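Methylxanthine N1-demethylase NdmA (Pseudomonas putida, PDB 6ICN) catalyses the N1-demethylation of caffeine to theobromine and formaldehyde, as a Rieske non-heme iron oxygenase that opens bacterial caffeine degradation. Local coordinates at residues 189-192 with 193-197; 323-326 with 327-331. All coordinates share one frame; numbering follows the deposited sequence.

Contact 1: residues 189-192 with 193-197; sequences FSHF and AFIHP. With CO (cobalt (II) ion), chain E.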
loop_
_atom_site.group_PDB
_atom_site.type_symbol
_atom_site.label_atom_id
_atom_site.label_comp_id
_atom_site.label_asym_id
_atom_site.label_seq_id
_atom_site.Cartn_x
_atom_site.Cartn_y
_atom_site.Cartn_z
ATOM N N PHE A 189 -17.642 4.874 -36.142
ATOM C CA PHE A 189 -16.720 5.412 -37.135
ATOM C C PHE A 189 -16.218 6.818 -36.785
ATOM O O PHE A 189 -15.142 7.208 -37.242
ATOM C CB PHE A 189 -17.387 5.461 -38.523
ATOM C CG PHE A 189 -17.964 4.138 -39.012
ATOM C CD1 PHE A 189 -17.529 2.918 -38.512
ATOM C CD2 PHE A 189 -18.945 4.130 -40.010
ATOM C CE1 PHE A 189 -18.080 1.711 -38.989
ATOM C CE2 PHE A 189 -19.493 2.936 -40.491
ATOM C CZ PHE A 189 -19.059 1.728 -39.980
ATOM N N SER A 190 -16.956 7.565 -35.966
ATOM C CA SER A 190 -16.678 8.979 -35.722
ATOM C C SER A 190 -15.602 9.242 -34.666
ATOM O O SER A 190 -15.004 10.325 -34.672
ATOM C CB SER A 190 -17.973 9.673 -35.282
ATOM O OG SER A 190 -18.901 9.745 -36.353
ATOM N N HIS A 191 -15.355 8.308 -33.739
ATOM C CA HIS A 191 -14.476 8.623 -32.622
ATOM C C HIS A 191 -13.007 8.373 -32.919
ATOM O O HIS A 191 -12.155 8.909 -32.195
ATOM C CB HIS A 191 -14.887 7.826 -31.372
ATOM C CG HIS A 191 -14.374 6.413 -31.340
ATOM N ND1 HIS A 191 -14.890 5.407 -32.129
ATOM C CD2 HIS A 191 -13.407 5.835 -30.585
ATOM C CE1 HIS A 191 -14.249 4.278 -31.882
ATOM N NE2 HIS A 191 -13.352 4.508 -30.939
ATOM N N PHE A 192 -12.696 7.589 -33.969
ATOM C CA PHE A 192 -11.306 7.216 -34.228
ATOM C C PHE A 192 -10.408 8.442 -34.260
ATOM O O PHE A 192 -9.319 8.449 -33.675
ATOM C CB PHE A 192 -11.176 6.445 -35.551
ATOM C CG PHE A 192 -11.845 5.088 -35.562
ATOM C CD1 PHE A 192 -11.318 4.027 -34.852
ATOM C CD2 PHE A 192 -12.983 4.863 -36.320
ATOM C CE1 PHE A 192 -11.916 2.777 -34.877
ATOM C CE2 PHE A 192 -13.592 3.605 -36.353
ATOM C CZ PHE A 192 -13.061 2.561 -35.620
ATOM N N ALA A 193 -10.862 9.512 -34.919
ATOM C CA ALA A 193 -10.030 10.695 -35.064
ATOM C C ALA A 193 -9.755 11.396 -33.740
ATOM O O ALA A 193 -8.738 12.077 -33.626
ATOM C CB ALA A 193 -10.680 11.672 -36.053
ATOM N N PHE A 194 -10.611 11.221 -32.729
ATOM C CA PHE A 194 -10.464 11.917 -31.456
ATOM C C PHE A 194 -9.913 11.050 -30.328
ATOM O O PHE A 194 -9.201 11.562 -29.460
ATOM C CB PHE A 194 -11.819 12.502 -31.065
ATOM C CG PHE A 194 -12.275 13.521 -32.040
ATOM C CD1 PHE A 194 -11.736 14.799 -31.991
ATOM C CD2 PHE A 194 -13.170 13.198 -33.050
ATOM C CE1 PHE A 194 -12.093 15.735 -32.929
ATOM C CE2 PHE A 194 -13.540 14.139 -33.991
ATOM C CZ PHE A 194 -13.003 15.412 -33.922
ATOM N N ILE A 195 -10.195 9.755 -30.338
ATOM C CA ILE A 195 -9.759 8.880 -29.252
ATOM C C ILE A 195 -8.502 8.132 -29.681
ATOM O O ILE A 195 -7.634 7.832 -28.845
ATOM C CB ILE A 195 -10.903 7.938 -28.835
ATOM C CG1 ILE A 195 -11.976 8.745 -28.092
ATOM C CG2 ILE A 195 -10.415 6.771 -27.939
ATOM C CD1 ILE A 195 -12.924 7.910 -27.297
ATOM N N HIS A 196 -8.356 7.890 -30.999
ATOM C CA HIS A 196 -7.237 7.103 -31.527
ATOM C C HIS A 196 -6.398 7.827 -32.588
ATOM O O HIS A 196 -6.024 7.200 -33.589
ATOM C CB HIS A 196 -7.757 5.805 -32.150
ATOM C CG HIS A 196 -8.650 5.003 -31.248
ATOM N ND1 HIS A 196 -8.204 4.411 -30.082
ATOM C CD2 HIS A 196 -9.951 4.657 -31.373
ATOM C CE1 HIS A 196 -9.203 3.757 -29.515
ATOM N NE2 HIS A 196 -10.281 3.903 -30.270
ATOM N N PRO A 197 -6.056 9.109 -32.413
ATOM C CA PRO A 197 -5.355 9.810 -33.507
ATOM C C PRO A 197 -3.973 9.251 -33.808
ATOM O O PRO A 197 -3.617 9.089 -34.981
ATOM C CB PRO A 197 -5.288 11.260 -33.005
ATOM C CG PRO A 197 -5.317 11.139 -31.533
ATOM C CD PRO A 197 -6.236 9.987 -31.245
HETATM CO CO CO E . -12.144 3.159 -29.874
HETATM O O HOH W 1 -12.948 9.229 -37.132
HETATM O O HOH W 2 -13.313 1.497 -30.398
#
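Ile195 packs its CB against the edge of the His191 imidazole, near the ring plane, with CB 3.7 Å from CD2 of His191, while its CG2 lies over one face of the next ring, His196. Both imidazoles point NE2 at the cobalt ion, 2.1 Å away from NE2 of His191 and 2.0 Å from NE2 of His196, with the ring planes turned 70° apart. The His191 ring gets there because CG sits between its backbone N and carbonyl carbon (chi1 82°). With Asp307 from helix 293-313 these form the two-histidine, one-carboxylate facial triad of Rieske oxygenases, here holding cobalt plus a water. Held at ND1 by Glu306 and at NE2 by the cobalt, the His196 ring is fixed in rotation. Cut back to an alanine, Ile195 would probably leave that face of His196 less supported and lose the packing of CG1 and CD1 beside CD2 of His191. The short helix spaces the ligands: O of His191 accepts from N of Ile195 at 2.8 Å and also from N of Phe194, while O of Phe192 takes N of His196. The Phe192 ring, whose CD1 is 3.8 Å from CD2 of His196, also touches the bound caffeine.

Contact 2: residues 323-326 with 327-331; sequences EVSV and VADKV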
loop_
_atom_site.group_PDB
_atom_site.type_symbol
_atom_site.label_atom_id
_atom_site.label_comp_id
_atom_site.label_asym_id
_atom_site.label_seq_id
_atom_site.Cartn_x
_atom_site.Cartn_y
_atom_site.Cartn_z
ATOM N N GLU A 323 -30.294 11.426 -25.485
ATOM C CA GLU A 323 -29.086 11.569 -26.293
ATOM C C GLU A 323 -29.434 12.054 -27.694
ATOM O O GLU A 323 -30.475 11.702 -28.265
ATOM C CB GLU A 323 -28.304 10.257 -26.342
ATOM C CG GLU A 323 -27.693 9.915 -24.971
ATOM C CD GLU A 323 -26.733 8.726 -24.976
ATOM O OE1 GLU A 323 -25.965 8.589 -23.992
ATOM O OE2 GLU A 323 -26.746 7.932 -25.944
ATOM N N VAL A 324 -28.540 12.856 -28.247
ATOM C CA VAL A 324 -28.763 13.565 -29.506
ATOM C C VAL A 324 -27.916 12.908 -30.589
ATOM O O VAL A 324 -26.688 13.055 -30.606
ATOM C CB VAL A 324 -28.430 15.056 -29.365
ATOM C CG1 VAL A 324 -28.686 15.811 -30.682
ATOM C CG2 VAL A 324 -29.212 15.652 -28.206
ATOM N N SER A 325 -28.569 12.232 -31.537
ATOM C CA SER A 325 -27.845 11.601 -32.631
ATOM C C SER A 325 -27.702 12.539 -33.831
ATOM O O SER A 325 -28.493 13.467 -34.035
ATOM C CB SER A 325 -28.544 10.316 -33.088
ATOM O OG SER A 325 -28.628 9.358 -32.043
ATOM N N VAL A 326 -26.682 12.264 -34.638
ATOM C CA VAL A 326 -26.491 12.905 -35.934
ATOM C C VAL A 326 -26.442 11.817 -37.007
ATOM O O VAL A 326 -26.441 10.629 -36.708
ATOM C CB VAL A 326 -25.234 13.787 -35.949
ATOM C CG1 VAL A 326 -25.467 14.947 -34.997
ATOM C CG2 VAL A 326 -23.977 12.973 -35.512
ATOM N N VAL A 327 -26.459 12.235 -38.280
ATOM C CA VAL A 327 -26.607 11.241 -39.342
ATOM C C VAL A 327 -25.447 10.244 -39.337
ATOM O O VAL A 327 -25.632 9.066 -39.671
ATOM C CB VAL A 327 -26.757 11.945 -40.708
ATOM C CG1 VAL A 327 -26.836 10.922 -41.816
ATOM C CG2 VAL A 327 -28.008 12.799 -40.701
ATOM N N ALA A 328 -24.250 10.680 -38.933
ATOM C CA ALA A 328 -23.089 9.796 -38.876
ATOM C C ALA A 328 -23.237 8.676 -37.852
ATOM O O ALA A 328 -22.411 7.751 -37.839
ATOM C CB ALA A 328 -21.829 10.606 -38.554
ATOM N N ASP A 329 -24.240 8.749 -36.982
ATOM C CA ASP A 329 -24.475 7.736 -35.959
ATOM C C ASP A 329 -25.310 6.566 -36.459
ATOM O O ASP A 329 -25.883 5.851 -35.632
ATOM C CB ASP A 329 -25.182 8.353 -34.754
ATOM C CG ASP A 329 -24.303 9.326 -33.989
ATOM O OD1 ASP A 329 -23.094 9.042 -33.870
ATOM O OD2 ASP A 329 -24.842 10.342 -33.515
ATOM N N LYS A 330 -25.415 6.370 -37.782
ATOM C CA LYS A 330 -26.338 5.367 -38.327
ATOM C C LYS A 330 -26.205 4.006 -37.646
ATOM O O LYS A 330 -27.209 3.402 -37.258
ATOM C CB LYS A 330 -26.129 5.193 -39.826
ATOM C CG LYS A 330 -27.144 4.166 -40.381
ATOM C CD LYS A 330 -27.024 3.952 -41.857
ATOM C CE LYS A 330 -28.046 2.912 -42.310
ATOM N NZ LYS A 330 -27.937 2.714 -43.773
ATOM N N VAL A 331 -24.973 3.508 -37.497
ATOM C CA VAL A 331 -24.791 2.180 -36.907
ATOM C C VAL A 331 -25.376 2.135 -35.498
ATOM O O VAL A 331 -26.135 1.219 -35.149
ATOM C CB VAL A 331 -23.307 1.778 -36.935
ATOM C CG1 VAL A 331 -23.094 0.497 -36.144
ATOM C CG2 VAL A 331 -22.804 1.600 -38.385
#
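Asp329 reaches back to Val326, and two hydrogen bonds tie the pair together at the start of helix 330-348. In the first, the backbone N of Val326 donates to OD2 of Asp329 over 2.9 Å; the bond is nearly straight (171°), and the donor meets the anti side of OD2, 32° out of the carboxylate plane. In the second, the backbone N of Asp329 returns to O of Val326, also at 2.9 Å, coming from above the carbonyl plane; this i to i+3 bond closes the 3-10 turn 327-328 that leads into the helix. Asp329 can make the side-chain bond because its CG stands beside its own backbone N, anti to the carbonyl carbon (chi1 -68°), which directs the carboxylate back at Val326. Although Asp329 holds the N-cap position, its side chain makes no capping bond.

The one apolar side-chain pair is loose, CG2 of Val326 lying 4.4 Å from CB of Ala328. Two carbons pack against the carboxylate oxygen instead: CG2 of Val326 and CA of Ser325, each 3.4 Å from OD2 of Asp329.

At Ser325 and Asp329 the second subunit supplies polar partners. His82 there, a residue of the Rieske cluster pocket, hydrogen-bonds to OD2 of Asp329; Arg83 of that subunit bonds OG of Ser325 and makes a long, weak ion pair with the aspartate.

OD2 therefore serves the turn and the interface at once: a single oxygen takes both the amide of Val326 and His82 of the second subunit, so a shift of the turn would probably be felt at the interface.

How the contacts relate
Both contacts are short turns leading into or making up helices of the catalytic domain, about 15 Å apart between centres, and they touch: OG of Ser190 packs on CB of Ala328 at 3.8 Å, and CZ of Phe189 meets CG2 of Val331. Contact 1 is the more buried, joining the short helix 192-195 to the metal and the caffeine pocket; contact 2 is only partly buried and begins helix 330-348. Their chemistry follows: imidazoles bound to metal and aromatic packing in the first, a carboxylate and backbone amides in the second. Each also faces the second subunit, where His102, beside contact 1, and His82, at contact 2, both belong to its iron-sulfur cluster pocket.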